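Local coordinates for protein phosphatidylserine synthase (Haemophilus influenzae, PDB 3HSI) that is a member of the phospholipase D superfamily, in which many chains hold two related alpha/beta domains, at residues K51-T56 with P81-K86; E44-A49 with F146-T151; D307-D312 with L355-D360; N311-P316 with G325-L330. One frame throughout, in Å; residues are numbered along the deposited sequence.

Contact 1: K51-T56 with P81-K86; sequences KRIYVT and PHLDVK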
loop_
_atom_site.group_PDB
_atom_site.type_symbol
_atom_site.label_atom_id
_atom_site.label_comp_id
_atom_site.label_asym_id
_atom_site.label_seq_id
_atom_site.Cartn_x
_atom_site.Cartn_y
_atom_site.Cartn_z
ATOM N N LYS C 51 12.419 32.492 -21.317
ATOM C CA LYS C 51 11.104 32.645 -20.698
ATOM C C LYS C 51 10.888 31.769 -19.472
ATOM O O LYS C 51 10.434 32.240 -18.441
ATOM C CB LYS C 51 10.014 32.380 -21.750
ATOM C CG LYS C 51 10.025 33.458 -22.869
ATOM C CD LYS C 51 9.613 32.890 -24.223
ATOM C CE LYS C 51 9.267 34.026 -25.197
ATOM N NZ LYS C 51 8.291 33.587 -26.261
ATOM N N ARG C 52 11.217 30.490 -19.568
ATOM C CA ARG C 52 10.895 29.571 -18.468
ATOM C C ARG C 52 11.788 28.342 -18.433
ATOM O O ARG C 52 12.345 27.930 -19.478
ATOM C CB ARG C 52 9.443 29.103 -18.573
ATOM C CG ARG C 52 9.208 28.173 -19.789
ATOM C CD ARG C 52 7.744 28.077 -20.139
ATOM N NE ARG C 52 7.599 27.368 -21.403
ATOM C CZ ARG C 52 6.443 27.107 -22.007
ATOM N NH1 ARG C 52 5.283 27.494 -21.469
ATOM N NH2 ARG C 52 6.459 26.452 -23.155
ATOM N N ILE C 53 11.885 27.769 -17.228
ATOM C CA ILE C 53 12.565 26.524 -16.979
ATOM C C ILE C 53 11.768 25.767 -15.932
ATOM O O ILE C 53 11.712 26.185 -14.767
ATOM C CB ILE C 53 14.022 26.726 -16.482
ATOM C CG1 ILE C 53 14.898 27.366 -17.588
ATOM C CG2 ILE C 53 14.620 25.379 -16.015
ATOM C CD1 ILE C 53 16.271 27.878 -17.114
ATOM N N TYR C 54 11.130 24.691 -16.373
ATOM C CA TYR C 54 10.413 23.759 -15.508
ATOM C C TYR C 54 11.119 22.417 -15.522
ATOM O O TYR C 54 11.528 21.923 -16.591
ATOM C CB TYR C 54 8.950 23.573 -15.965
ATOM C CG TYR C 54 8.021 24.757 -15.640
ATOM C CD1 TYR C 54 6.945 24.604 -14.738
ATOM C CD2 TYR C 54 8.229 26.012 -16.209
ATOM C CE1 TYR C 54 6.096 25.672 -14.430
ATOM C CE2 TYR C 54 7.388 27.095 -15.908
ATOM C CZ TYR C 54 6.323 26.915 -15.020
ATOM O OH TYR C 54 5.493 27.971 -14.736
ATOM N N VAL C 55 11.239 21.840 -14.340
ATOM C CA VAL C 55 11.892 20.570 -14.107
ATOM C C VAL C 55 11.031 19.820 -13.091
ATOM O O VAL C 55 10.655 20.408 -12.071
ATOM C CB VAL C 55 13.297 20.791 -13.503
ATOM C CG1 VAL C 55 13.870 19.497 -12.949
ATOM C CG2 VAL C 55 14.259 21.385 -14.540
ATOM N N THR C 56 10.655 18.579 -13.415
ATOM C CA THR C 56 10.103 17.620 -12.451
ATOM C C THR C 56 11.110 16.484 -12.481
ATOM O O THR C 56 11.428 15.994 -13.542
ATOM C CB THR C 56 8.682 17.014 -12.833
ATOM O OG1 THR C 56 8.741 16.453 -14.165
ATOM C CG2 THR C 56 7.596 18.035 -12.784
ATOM N N PRO C 81 15.851 38.536 -14.774
ATOM C CA PRO C 81 15.067 38.501 -13.517
ATOM C C PRO C 81 13.626 37.989 -13.635
ATOM O O PRO C 81 13.086 37.497 -12.646
ATOM C CB PRO C 81 15.067 39.955 -13.022
ATOM C CG PRO C 81 15.817 40.764 -14.038
ATOM C CD PRO C 81 16.494 39.842 -15.012
ATOM N N HIS C 82 13.017 38.076 -14.818
ATOM C CA HIS C 82 11.644 37.573 -15.017
ATOM C C HIS C 82 11.549 36.123 -15.501
ATOM O O HIS C 82 10.451 35.632 -15.782
ATOM C CB HIS C 82 10.845 38.485 -15.960
ATOM C CG HIS C 82 10.952 39.937 -15.622
ATOM N ND1 HIS C 82 10.780 40.417 -14.339
ATOM C CD2 HIS C 82 11.206 41.014 -16.399
ATOM C CE1 HIS C 82 10.951 41.725 -14.340
ATOM N NE2 HIS C 82 11.215 42.109 -15.577
ATOM N N LEU C 83 12.683 35.431 -15.601
ATOM C CA LEU C 83 12.661 34.030 -15.961
ATOM C C LEU C 83 11.784 33.255 -14.965
ATOM O O LEU C 83 11.978 33.310 -13.756
ATOM C CB LEU C 83 14.079 33.467 -16.000
ATOM C CG LEU C 83 14.309 32.092 -16.662
ATOM C CD1 LEU C 83 14.201 32.139 -18.183
ATOM C CD2 LEU C 83 15.693 31.621 -16.267
ATOM N N ASP C 84 10.800 32.549 -15.486
ATOM C CA ASP C 84 9.925 31.735 -14.656
ATOM C C ASP C 84 10.622 30.380 -14.441
ATOM O O ASP C 84 10.623 29.559 -15.344
ATOM C CB ASP C 84 8.575 31.589 -15.380
ATOM C CG ASP C 84 7.573 30.726 -14.626
ATOM O OD1 ASP C 84 7.750 30.481 -13.401
ATOM O OD2 ASP C 84 6.602 30.288 -15.285
ATOM N N VAL C 85 11.265 30.178 -13.282
ATOM C CA VAL C 85 11.958 28.900 -12.966
ATOM C C VAL C 85 11.217 28.132 -11.864
ATOM O O VAL C 85 11.040 28.658 -10.769
ATOM C CB VAL C 85 13.449 29.087 -12.511
ATOM C CG1 VAL C 85 14.142 27.718 -12.329
ATOM C CG2 VAL C 85 14.218 29.891 -13.480
ATOM N N LYS C 86 10.821 26.887 -12.143
ATOM C CA LYS C 86 10.163 26.036 -11.140
ATOM C C LYS C 86 10.773 24.665 -11.202
ATOM O O LYS C 86 10.866 24.090 -12.277
ATOM C CB LYS C 86 8.641 25.955 -11.358
ATOM C CG LYS C 86 7.988 27.338 -11.366
ATOM C CD LYS C 86 6.786 27.446 -10.457
ATOM C CE LYS C 86 6.323 28.894 -10.339
ATOM N NZ LYS C 86 5.802 29.399 -11.651
#
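The ring of Tyr54 carries the aliphatic part of Lys86 on one face, with CB of Lys86 4.2 Å from the ring centroid in a CH-pi contact, and has CB of Arg52 in plane at its edge. The carboxylate of Asp84 also meets the edge, its plane turned 86° from the ring, and the phenol OH donates to OD2 of Asp84 at 2.6 Å, from the syn side but out of the carboxylate plane. The other oxygen, OD1, takes NZ of Lys86 on its syn lone pair in a salt bridge of 2.8 Å, within the same strand. The lysine chain bends at chi2 (-130°) and again at chi4, which carries the ammonium back to Asp84 and leaves a weak bond to the Tyr54 hydroxyl. Asn192 also bonds that hydroxyl. On the other face of the sheet, CD1 of Ile53 meets CD2 of Leu83 at 3.9 Å, near helix 64-79. Backbone bonds join the strands: Ile53 N gives to Asp84 O and Lys86 N to Ile53 O, both 2.9 Å, flanked by Asp84 N to Lys51 O at the start and Val55 N to Lys86 O at the end. The parallel pair is that of a beta-alpha-beta crossover, strand 52-56, helix 64-79, strand 84-90.

Contact 2: E44-A49 with F146-T151; sequences ELIRNA and FVFDDT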
loop_
_atom_site.group_PDB
_atom_site.type_symbol
_atom_site.label_atom_id
_atom_site.label_comp_id
_atom_site.label_asym_id
_atom_site.label_seq_id
_atom_site.Cartn_x
_atom_site.Cartn_y
_atom_site.Cartn_z
ATOM N N GLU C 44 23.351 23.604 -22.093
ATOM C CA GLU C 44 23.105 24.428 -23.275
ATOM C C GLU C 44 21.671 25.016 -23.281
ATOM O O GLU C 44 21.431 26.197 -23.664
ATOM C CB GLU C 44 23.299 23.538 -24.498
ATOM C CG GLU C 44 23.472 24.272 -25.777
ATOM C CD GLU C 44 23.859 23.353 -26.929
ATOM O OE1 GLU C 44 24.148 22.158 -26.686
ATOM O OE2 GLU C 44 23.877 23.832 -28.087
ATOM N N LEU C 45 20.729 24.188 -22.857
ATOM C CA LEU C 45 19.331 24.587 -22.793
ATOM C C LEU C 45 19.075 25.633 -21.693
ATOM O O LEU C 45 18.300 26.592 -21.914
ATOM C CB LEU C 45 18.416 23.359 -22.609
ATOM C CG LEU C 45 18.263 22.548 -23.903
ATOM C CD1 LEU C 45 17.411 21.328 -23.627
ATOM C CD2 LEU C 45 17.704 23.416 -25.077
ATOM N N ILE C 46 19.745 25.478 -20.543
ATOM C CA ILE C 46 19.620 26.444 -19.448
ATOM C C ILE C 46 20.186 27.796 -19.890
ATOM O O ILE C 46 19.522 28.828 -19.711
ATOM C CB ILE C 46 20.304 25.960 -18.146
ATOM C CG1 ILE C 46 19.509 24.806 -17.502
ATOM C CG2 ILE C 46 20.452 27.109 -17.128
ATOM C CD1 ILE C 46 20.302 24.046 -16.434
ATOM N N ARG C 47 21.377 27.782 -20.501
ATOM C CA ARG C 47 22.051 29.023 -20.936
ATOM C C ARG C 47 21.275 29.798 -21.961
ATOM O O ARG C 47 21.422 31.012 -22.060
ATOM C CB ARG C 47 23.440 28.751 -21.497
ATOM C CG ARG C 47 24.431 28.305 -20.451
ATOM C CD ARG C 47 25.752 27.821 -21.014
ATOM N NE ARG C 47 26.672 27.592 -19.910
ATOM C CZ ARG C 47 27.903 27.094 -20.022
ATOM N NH1 ARG C 47 28.387 26.739 -21.200
ATOM N NH2 ARG C 47 28.652 26.940 -18.939
ATOM N N ASN C 48 20.472 29.111 -22.755
ATOM C CA ASN C 48 19.746 29.795 -23.810
ATOM C C ASN C 48 18.321 30.177 -23.478
ATOM O O ASN C 48 17.701 30.912 -24.241
ATOM C CB ASN C 48 19.841 29.008 -25.107
ATOM C CG ASN C 48 21.235 29.028 -25.638
ATOM O OD1 ASN C 48 21.715 30.078 -26.099
ATOM N ND2 ASN C 48 21.942 27.913 -25.505
ATOM N N ALA C 49 17.823 29.706 -22.338
ATOM C CA ALA C 49 16.452 29.954 -21.918
ATOM C C ALA C 49 16.182 31.436 -21.711
ATOM O O ALA C 49 16.994 32.147 -21.116
ATOM C CB ALA C 49 16.144 29.184 -20.647
ATOM N N PHE C 146 11.784 18.117 -18.491
ATOM C CA PHE C 146 12.353 19.419 -18.295
ATOM C C PHE C 146 11.851 20.245 -19.466
ATOM O O PHE C 146 11.912 19.819 -20.609
ATOM C CB PHE C 146 13.883 19.391 -18.405
ATOM C CG PHE C 146 14.569 18.442 -17.474
ATOM C CD1 PHE C 146 13.920 17.894 -16.375
ATOM C CD2 PHE C 146 15.900 18.122 -17.688
ATOM C CE1 PHE C 146 14.575 17.021 -15.510
ATOM C CE2 PHE C 146 16.575 17.268 -16.827
ATOM C CZ PHE C 146 15.904 16.714 -15.719
ATOM N N VAL C 147 11.356 21.442 -19.191
ATOM C CA VAL C 147 10.920 22.304 -20.249
ATOM C C VAL C 147 11.753 23.558 -20.172
ATOM O O VAL C 147 11.811 24.196 -19.128
ATOM C CB VAL C 147 9.417 22.634 -20.127
ATOM C CG1 VAL C 147 8.978 23.672 -21.202
ATOM C CG2 VAL C 147 8.566 21.345 -20.169
ATOM N N PHE C 148 12.409 23.890 -21.283
ATOM C CA PHE C 148 13.167 25.134 -21.406
ATOM C C PHE C 148 12.519 25.869 -22.534
ATOM O O PHE C 148 12.628 25.454 -23.691
ATOM C CB PHE C 148 14.642 24.865 -21.742
ATOM C CG PHE C 148 15.306 23.880 -20.808
ATOM C CD1 PHE C 148 15.274 22.518 -21.075
ATOM C CD2 PHE C 148 15.972 24.316 -19.668
ATOM C CE1 PHE C 148 15.885 21.624 -20.233
ATOM C CE2 PHE C 148 16.596 23.417 -18.816
ATOM C CZ PHE C 148 16.546 22.077 -19.080
ATOM N N ASP C 149 11.846 26.965 -22.208
ATOM C CA ASP C 149 11.077 27.694 -23.190
ATOM C C ASP C 149 10.149 26.728 -23.906
ATOM O O ASP C 149 9.249 26.196 -23.242
ATOM C CB ASP C 149 11.988 28.523 -24.112
ATOM C CG ASP C 149 12.673 29.651 -23.360
ATOM O OD1 ASP C 149 12.423 29.782 -22.142
ATOM O OD2 ASP C 149 13.462 30.404 -23.974
ATOM N N ASP C 150 10.384 26.485 -25.203
ATOM C CA ASP C 150 9.568 25.596 -26.038
ATOM C C ASP C 150 10.239 24.224 -26.333
ATOM O O ASP C 150 9.817 23.504 -27.257
ATOM C CB ASP C 150 9.229 26.277 -27.368
ATOM C CG ASP C 150 8.222 27.419 -27.229
ATOM O OD1 ASP C 150 7.413 27.440 -26.263
ATOM O OD2 ASP C 150 8.228 28.306 -28.123
ATOM N N THR C 151 11.250 23.849 -25.542
ATOM C CA THR C 151 11.944 22.574 -25.726
ATOM C C THR C 151 11.720 21.602 -24.549
ATOM O O THR C 151 11.918 21.971 -23.380
ATOM C CB THR C 151 13.452 22.828 -26.012
ATOM O OG1 THR C 151 13.537 23.691 -27.146
ATOM C CG2 THR C 151 14.206 21.561 -26.347
HETATM O O HOH W 1 15.270 29.095 -25.776
#
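Leu45 and Phe148 make the main apolar contact, the leucine lying over one face of the ring. Its CB sits 3.7 Å from the ring centroid, 15° off the normal, in a CH-pi contact displaced toward the rim, while CD1 of Leu45 reaches CD1 of Phe148 at 3.5 Å. The two side chains cross at about a right angle. CG1 of Ile46 comes obliquely to CE2 of Phe148, also at 3.5 Å, and CD2 of Leu45 grazes CG2 of Thr151.

The polar part involves Asp149, whose carboxylate lies against Ala49, with OD2 of Asp149 3.7 Å from CA of Ala49. Its oxygens are held just past the helix end, OD2 by the backbone N of Lys50 and OD1 by that of Lys51. A water donates to OD2 of Asp149 at 2.9 Å and, weakly, to the carbonyl O of Asn48. Within the helix segment, ND2 of Asn48 gives to O of Glu44 at 2.6 Å.

Phe148 to Thr151 form a type II' turn joining strands 146-148 and 151-155 as a hairpin. Helix 35-48 packs its last turn against this turn, with Ile46 also touching helix 64-79 and Phe148 resting on Ile53 of strand 52-56.

Contact 3: D307-D312 with L355-D360; sequences DKVAND and LWRDGD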
loop_
_atom_site.group_PDB
_atom_site.type_symbol
_atom_site.label_atom_id
_atom_site.label_comp_id
_atom_site.label_asym_id
_atom_site.label_seq_id
_atom_site.Cartn_x
_atom_site.Cartn_y
_atom_site.Cartn_z
ATOM N N ASP C 307 22.559 -6.506 -15.670
ATOM C CA ASP C 307 23.239 -7.486 -14.820
ATOM C C ASP C 307 23.156 -7.034 -13.365
ATOM O O ASP C 307 23.198 -5.837 -13.100
ATOM C CB ASP C 307 24.721 -7.554 -15.222
ATOM C CG ASP C 307 25.413 -8.836 -14.758
ATOM O OD1 ASP C 307 25.813 -9.644 -15.637
ATOM O OD2 ASP C 307 25.601 -9.028 -13.539
ATOM N N LYS C 308 23.044 -8.000 -12.446
ATOM C CA LYS C 308 23.251 -7.823 -10.994
ATOM C C LYS C 308 24.192 -6.675 -10.632
ATOM O O LYS C 308 23.896 -5.842 -9.790
ATOM C CB LYS C 308 23.963 -9.071 -10.443
ATOM C CG LYS C 308 23.110 -10.197 -10.054
ATOM C CD LYS C 308 23.803 -11.075 -8.980
ATOM C CE LYS C 308 25.150 -11.710 -9.355
ATOM N NZ LYS C 308 25.134 -12.737 -10.452
ATOM N N VAL C 309 25.355 -6.680 -11.264
ATOM C CA VAL C 309 26.417 -5.753 -10.957
ATOM C C VAL C 309 26.112 -4.341 -11.472
ATOM O O VAL C 309 26.721 -3.383 -11.015
ATOM C CB VAL C 309 27.731 -6.277 -11.550
ATOM C CG1 VAL C 309 28.843 -5.236 -11.451
ATOM C CG2 VAL C 309 28.134 -7.591 -10.841
ATOM N N ALA C 310 25.163 -4.208 -12.402
ATOM C CA ALA C 310 24.729 -2.880 -12.883
ATOM C C ALA C 310 23.532 -2.266 -12.101
ATOM O O ALA C 310 22.986 -1.234 -12.467
ATOM C CB ALA C 310 24.429 -2.956 -14.357
ATOM N N ASN C 311 23.108 -2.936 -11.039
ATOM C CA ASN C 311 22.088 -2.433 -10.119
ATOM C C ASN C 311 22.788 -1.568 -9.076
ATOM O O ASN C 311 23.856 -1.929 -8.603
ATOM C CB ASN C 311 21.431 -3.634 -9.451
ATOM C CG ASN C 311 20.255 -3.252 -8.568
ATOM O OD1 ASN C 311 20.417 -2.697 -7.465
ATOM N ND2 ASN C 311 19.067 -3.561 -9.036
ATOM N N ASP C 312 22.220 -0.432 -8.686
ATOM C CA ASP C 312 22.930 0.409 -7.693
ATOM C C ASP C 312 22.908 -0.064 -6.205
ATOM O O ASP C 312 23.557 0.552 -5.337
ATOM C CB ASP C 312 22.549 1.881 -7.815
ATOM C CG ASP C 312 21.071 2.116 -7.630
ATOM O OD1 ASP C 312 20.266 1.523 -8.392
ATOM O OD2 ASP C 312 20.712 2.907 -6.724
ATOM N N LEU C 355 21.416 -8.865 -21.119
ATOM C CA LEU C 355 21.922 -8.334 -19.869
ATOM C C LEU C 355 22.967 -7.252 -20.143
ATOM O O LEU C 355 23.967 -7.505 -20.845
ATOM C CB LEU C 355 22.550 -9.436 -19.032
ATOM C CG LEU C 355 21.633 -10.520 -18.435
ATOM C CD1 LEU C 355 22.501 -11.483 -17.661
ATOM C CD2 LEU C 355 20.595 -9.932 -17.513
ATOM N N TRP C 356 22.737 -6.074 -19.559
ATOM C CA TRP C 356 23.634 -4.936 -19.732
ATOM C C TRP C 356 24.657 -4.930 -18.617
ATOM O O TRP C 356 24.314 -5.149 -17.444
ATOM C CB TRP C 356 22.841 -3.612 -19.728
ATOM C CG TRP C 356 23.633 -2.359 -20.089
ATOM C CD1 TRP C 356 23.713 -1.763 -21.334
ATOM C CD2 TRP C 356 24.394 -1.516 -19.189
ATOM N NE1 TRP C 356 24.487 -0.613 -21.254
ATOM C CE2 TRP C 356 24.933 -0.450 -19.967
ATOM C CE3 TRP C 356 24.728 -1.599 -17.821
ATOM C CZ2 TRP C 356 25.750 0.559 -19.415
ATOM C CZ3 TRP C 356 25.536 -0.617 -17.263
ATOM C CH2 TRP C 356 26.038 0.478 -18.074
ATOM N N ARG C 357 25.902 -4.656 -18.988
ATOM C CA ARG C 357 26.982 -4.569 -18.032
ATOM C C ARG C 357 28.152 -3.773 -18.633
ATOM O O ARG C 357 28.532 -4.012 -19.749
ATOM C CB ARG C 357 27.457 -5.967 -17.681
ATOM C CG ARG C 357 28.484 -5.960 -16.550
ATOM C CD ARG C 357 28.908 -7.356 -16.182
ATOM N NE ARG C 357 29.814 -7.223 -15.056
ATOM C CZ ARG C 357 30.245 -8.196 -14.264
ATOM N NH1 ARG C 357 29.863 -9.457 -14.450
ATOM N NH2 ARG C 357 31.076 -7.877 -13.266
ATOM N N ASP C 358 28.703 -2.839 -17.867
ATOM C CA ASP C 358 29.845 -2.026 -18.290
ATOM C C ASP C 358 30.673 -1.652 -17.050
ATOM O O ASP C 358 30.480 -0.594 -16.445
ATOM C CB ASP C 358 29.355 -0.769 -19.012
ATOM C CG ASP C 358 30.493 0.189 -19.373
ATOM O OD1 ASP C 358 31.637 -0.279 -19.541
ATOM O OD2 ASP C 358 30.237 1.413 -19.471
ATOM N N GLY C 359 31.568 -2.542 -16.642
ATOM C CA GLY C 359 32.401 -2.285 -15.448
ATOM C C GLY C 359 31.510 -2.158 -14.217
ATOM O O GLY C 359 30.635 -3.009 -13.973
ATOM N N ASP C 360 31.700 -1.078 -13.469
ATOM C CA ASP C 360 30.864 -0.807 -12.306
ATOM C C ASP C 360 29.742 0.206 -12.572
ATOM O O ASP C 360 29.115 0.680 -11.630
ATOM C CB ASP C 360 31.740 -0.306 -11.149
ATOM C CG ASP C 360 33.026 -1.068 -11.049
ATOM O OD1 ASP C 360 32.968 -2.300 -10.773
ATOM O OD2 ASP C 360 34.097 -0.437 -11.269
#
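Asp307 N donates to the carbonyl O of Trp356 at 2.8 Å, the one hydrogen bond between 307-312 and 355-360, with an N-H...O angle of 161°. Trp356 also has a backbone bond to Val305, extending the parallel pairing of strands 300-306 and 351-356 to their ends. The carboxylate of Asp307 turns back on its own loop: OD2 accepts from Val309 N at 3.3 Å through its anti lone pair, an Asx turn that leads into the short 3-10 segment. Ala310 N closes the same bend on Asp307 O. OD1 of Asp307 and NH1 of Arg357, 4.2 Å apart, are oppositely charged but too far for a salt bridge, and the carboxylate and guanidinium planes stand 49° apart.

Within the PLD-like domain, the contact joins the loop after strand 300-306 to the end of its parallel neighbour 351-356 and the loop that follows.

The Arg357 chain runs extended, with CG opposite the backbone N (chi1 -173°), carrying CD past OD1 of Asp307 and the guanidinium over Val309. CG2 of that valine lies over one guanidinium face, displaced toward its rim and 3.8 Å from NH2 of Arg357, while its CG1 approaches Gly359 O. Deeper in, CB of Ala310 abuts the indole edge in plane, 3.7 Å from CE3 of Trp356. The same indole meets the rings of Tyr172 and Tyr363.

Contact 4: N311-P316 with G325-L330; sequences NDFYIP and GALPYL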
loop_
_atom_site.group_PDB
_atom_site.type_symbol
_atom_site.label_atom_id
_atom_site.label_comp_id
_atom_site.label_asym_id
_atom_site.label_seq_id
_atom_site.Cartn_x
_atom_site.Cartn_y
_atom_site.Cartn_z
ATOM N N ASN C 311 23.108 -2.936 -11.039
ATOM C CA ASN C 311 22.088 -2.433 -10.119
ATOM C C ASN C 311 22.788 -1.568 -9.076
ATOM O O ASN C 311 23.856 -1.929 -8.603
ATOM C CB ASN C 311 21.431 -3.634 -9.451
ATOM C CG ASN C 311 20.255 -3.252 -8.568
ATOM O OD1 ASN C 311 20.417 -2.697 -7.465
ATOM N ND2 ASN C 311 19.067 -3.561 -9.036
ATOM N N ASP C 312 22.220 -0.432 -8.686
ATOM C CA ASP C 312 22.930 0.409 -7.693
ATOM C C ASP C 312 22.908 -0.064 -6.205
ATOM O O ASP C 312 23.557 0.552 -5.337
ATOM C CB ASP C 312 22.549 1.881 -7.815
ATOM C CG ASP C 312 21.071 2.116 -7.630
ATOM O OD1 ASP C 312 20.266 1.523 -8.392
ATOM O OD2 ASP C 312 20.712 2.907 -6.724
ATOM N N PHE C 313 22.160 -1.130 -5.911
ATOM C CA PHE C 313 22.198 -1.746 -4.573
ATOM C C PHE C 313 23.230 -2.842 -4.482
ATOM O O PHE C 313 23.465 -3.376 -3.400
ATOM C CB PHE C 313 20.842 -2.327 -4.193
ATOM C CG PHE C 313 19.794 -1.292 -3.967
ATOM C CD1 PHE C 313 19.720 -0.619 -2.756
ATOM C CD2 PHE C 313 18.870 -0.992 -4.959
ATOM C CE1 PHE C 313 18.743 0.337 -2.531
ATOM C CE2 PHE C 313 17.885 -0.026 -4.744
ATOM C CZ PHE C 313 17.829 0.638 -3.525
ATOM N N TYR C 314 23.820 -3.200 -5.625
ATOM C CA TYR C 314 24.866 -4.213 -5.659
ATOM C C TYR C 314 26.034 -3.792 -4.760
ATOM O O TYR C 314 26.437 -2.641 -4.784
ATOM C CB TYR C 314 25.330 -4.506 -7.104
ATOM C CG TYR C 314 26.385 -5.594 -7.170
ATOM C CD1 TYR C 314 27.739 -5.276 -7.342
ATOM C CD2 TYR C 314 26.047 -6.938 -7.004
ATOM C CE1 TYR C 314 28.732 -6.279 -7.385
ATOM C CE2 TYR C 314 27.043 -7.951 -7.054
ATOM C CZ TYR C 314 28.377 -7.594 -7.243
ATOM O OH TYR C 314 29.369 -8.571 -7.287
ATOM N N ILE C 315 26.535 -4.707 -3.935
ATOM C CA ILE C 315 27.746 -4.461 -3.162
ATOM C C ILE C 315 28.775 -5.518 -3.536
ATOM O O ILE C 315 28.533 -6.699 -3.327
ATOM C CB ILE C 315 27.548 -4.558 -1.618
ATOM C CG1 ILE C 315 26.376 -3.718 -1.133
ATOM C CG2 ILE C 315 28.822 -4.119 -0.889
ATOM C CD1 ILE C 315 25.859 -4.188 0.207
ATOM N N PRO C 316 29.936 -5.091 -4.068
ATOM C CA PRO C 316 31.007 -6.047 -4.363
ATOM C C PRO C 316 31.227 -6.967 -3.171
ATOM O O PRO C 316 31.277 -6.491 -2.046
ATOM C CB PRO C 316 32.227 -5.152 -4.574
ATOM C CG PRO C 316 31.654 -3.829 -5.025
ATOM C CD PRO C 316 30.343 -3.692 -4.316
ATOM N N GLY C 325 21.725 -5.101 -0.352
ATOM C CA GLY C 325 22.623 -5.666 -1.347
ATOM C C GLY C 325 22.144 -7.025 -1.797
ATOM O O GLY C 325 22.753 -7.632 -2.660
ATOM N N ALA C 326 21.052 -7.510 -1.205
ATOM C CA ALA C 326 20.450 -8.745 -1.667
ATOM C C ALA C 326 19.456 -8.472 -2.812
ATOM O O ALA C 326 19.107 -9.381 -3.560
ATOM C CB ALA C 326 19.772 -9.474 -0.516
ATOM N N LEU C 327 19.012 -7.224 -2.956
ATOM C CA LEU C 327 17.999 -6.912 -3.952
ATOM C C LEU C 327 18.367 -7.308 -5.372
ATOM O O LEU C 327 17.558 -7.968 -6.030
ATOM C CB LEU C 327 17.527 -5.443 -3.910
ATOM C CG LEU C 327 16.764 -4.947 -2.673
ATOM C CD1 LEU C 327 16.373 -3.484 -2.830
ATOM C CD2 LEU C 327 15.531 -5.784 -2.370
ATOM N N PRO C 328 19.569 -6.924 -5.863
ATOM C CA PRO C 328 19.918 -7.367 -7.256
ATOM C C PRO C 328 19.875 -8.908 -7.476
ATOM O O PRO C 328 19.635 -9.396 -8.594
ATOM C CB PRO C 328 21.344 -6.829 -7.480
ATOM C CG PRO C 328 21.700 -6.000 -6.271
ATOM C CD PRO C 328 20.678 -6.216 -5.186
ATOM N N TYR C 329 20.087 -9.661 -6.407
ATOM C CA TYR C 329 20.054 -11.118 -6.464
ATOM C C TYR C 329 18.652 -11.662 -6.478
ATOM O O TYR C 329 18.380 -12.689 -7.138
ATOM C CB TYR C 329 20.779 -11.702 -5.263
ATOM C CG TYR C 329 22.275 -11.481 -5.260
ATOM C CD1 TYR C 329 23.131 -12.448 -5.763
ATOM C CD2 TYR C 329 22.834 -10.307 -4.740
ATOM C CE1 TYR C 329 24.528 -12.282 -5.735
ATOM C CE2 TYR C 329 24.225 -10.118 -4.726
ATOM C CZ TYR C 329 25.053 -11.124 -5.214
ATOM O OH TYR C 329 26.408 -10.956 -5.224
ATOM N N LEU C 330 17.781 -11.023 -5.693
ATOM C CA LEU C 330 16.361 -11.292 -5.785
ATOM C C LEU C 330 15.840 -11.118 -7.235
ATOM O O LEU C 330 15.155 -12.006 -7.762
ATOM C CB LEU C 330 15.570 -10.426 -4.795
ATOM C CG LEU C 330 14.038 -10.617 -4.792
ATOM C CD1 LEU C 330 13.611 -12.076 -4.529
ATOM C CD2 LEU C 330 13.365 -9.689 -3.784
HETATM O O HOH W 2 27.288 -8.936 -3.273
HETATM O O HOH W 3 25.208 -7.019 -3.258
#
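Tyr314 lays its CB 4.0 Å from CG of Pro328, and its ring is swung opposite the backbone N (chi1 -178°), which brings CE2 of Tyr314 to 3.6 Å from OH of Tyr329. The two tyrosine side chains cross obliquely; farther out, CZ of Tyr314 packs on Val309. Pro328 is at the middle of the packing, its CG also 3.6 Å from Tyr314 N, its CD beside CB of Phe313, and its CB against CB of Asn311. The Phe313 ring takes CD1 of Leu327 almost over its centre, 4.1 Å from the centroid, in a CH-pi contact.

The loop is shaped by a type I turn from Asn311 to Tyr314 and an Asx turn, in which Phe313 N gives to a lone pair of OD1 of Asn311, lying in its carbonyl plane. Gly325 CA lies 3.2 Å from Phe313 O in a C-H...O contact, and CD1 of Ile315 packs on the same CA. One water accepts from Ile315 N and donates to Gly325 O at 2.6 Å; another donates to Ile315 O and bonds the Tyr329 hydroxyl, 2.9 Å away.

The loop following strand 300-306 thus folds onto the start of helix 327-341, which touches helix 436-447 through Tyr329 and helix 450-457 through Leu327.

The four contacts form two pairs, one in each half of the chain. Contacts 1 and 2 lie 9 Å apart between centres and share a sheet: strand 52-56 is flanked by strands 84-90 and 146-148, while helix 35-48 leads directly into strand 52-56. Along the sequence, contact 1 falls wholly within the span bridged by contact 2. Contacts 3 and 4, centres 10 Å apart, begin from the same loop after strand 300-306 and share Asn311 and Asp312. Between contacts 1 and 3 the centres are 36 Å apart, and the nearest atoms about 17 Å. The first pair belongs to one mixed sheet and its helix; the second lies at strand ends of the other sheet and the helix that follows, consistent with a two-domain phospholipase D architecture.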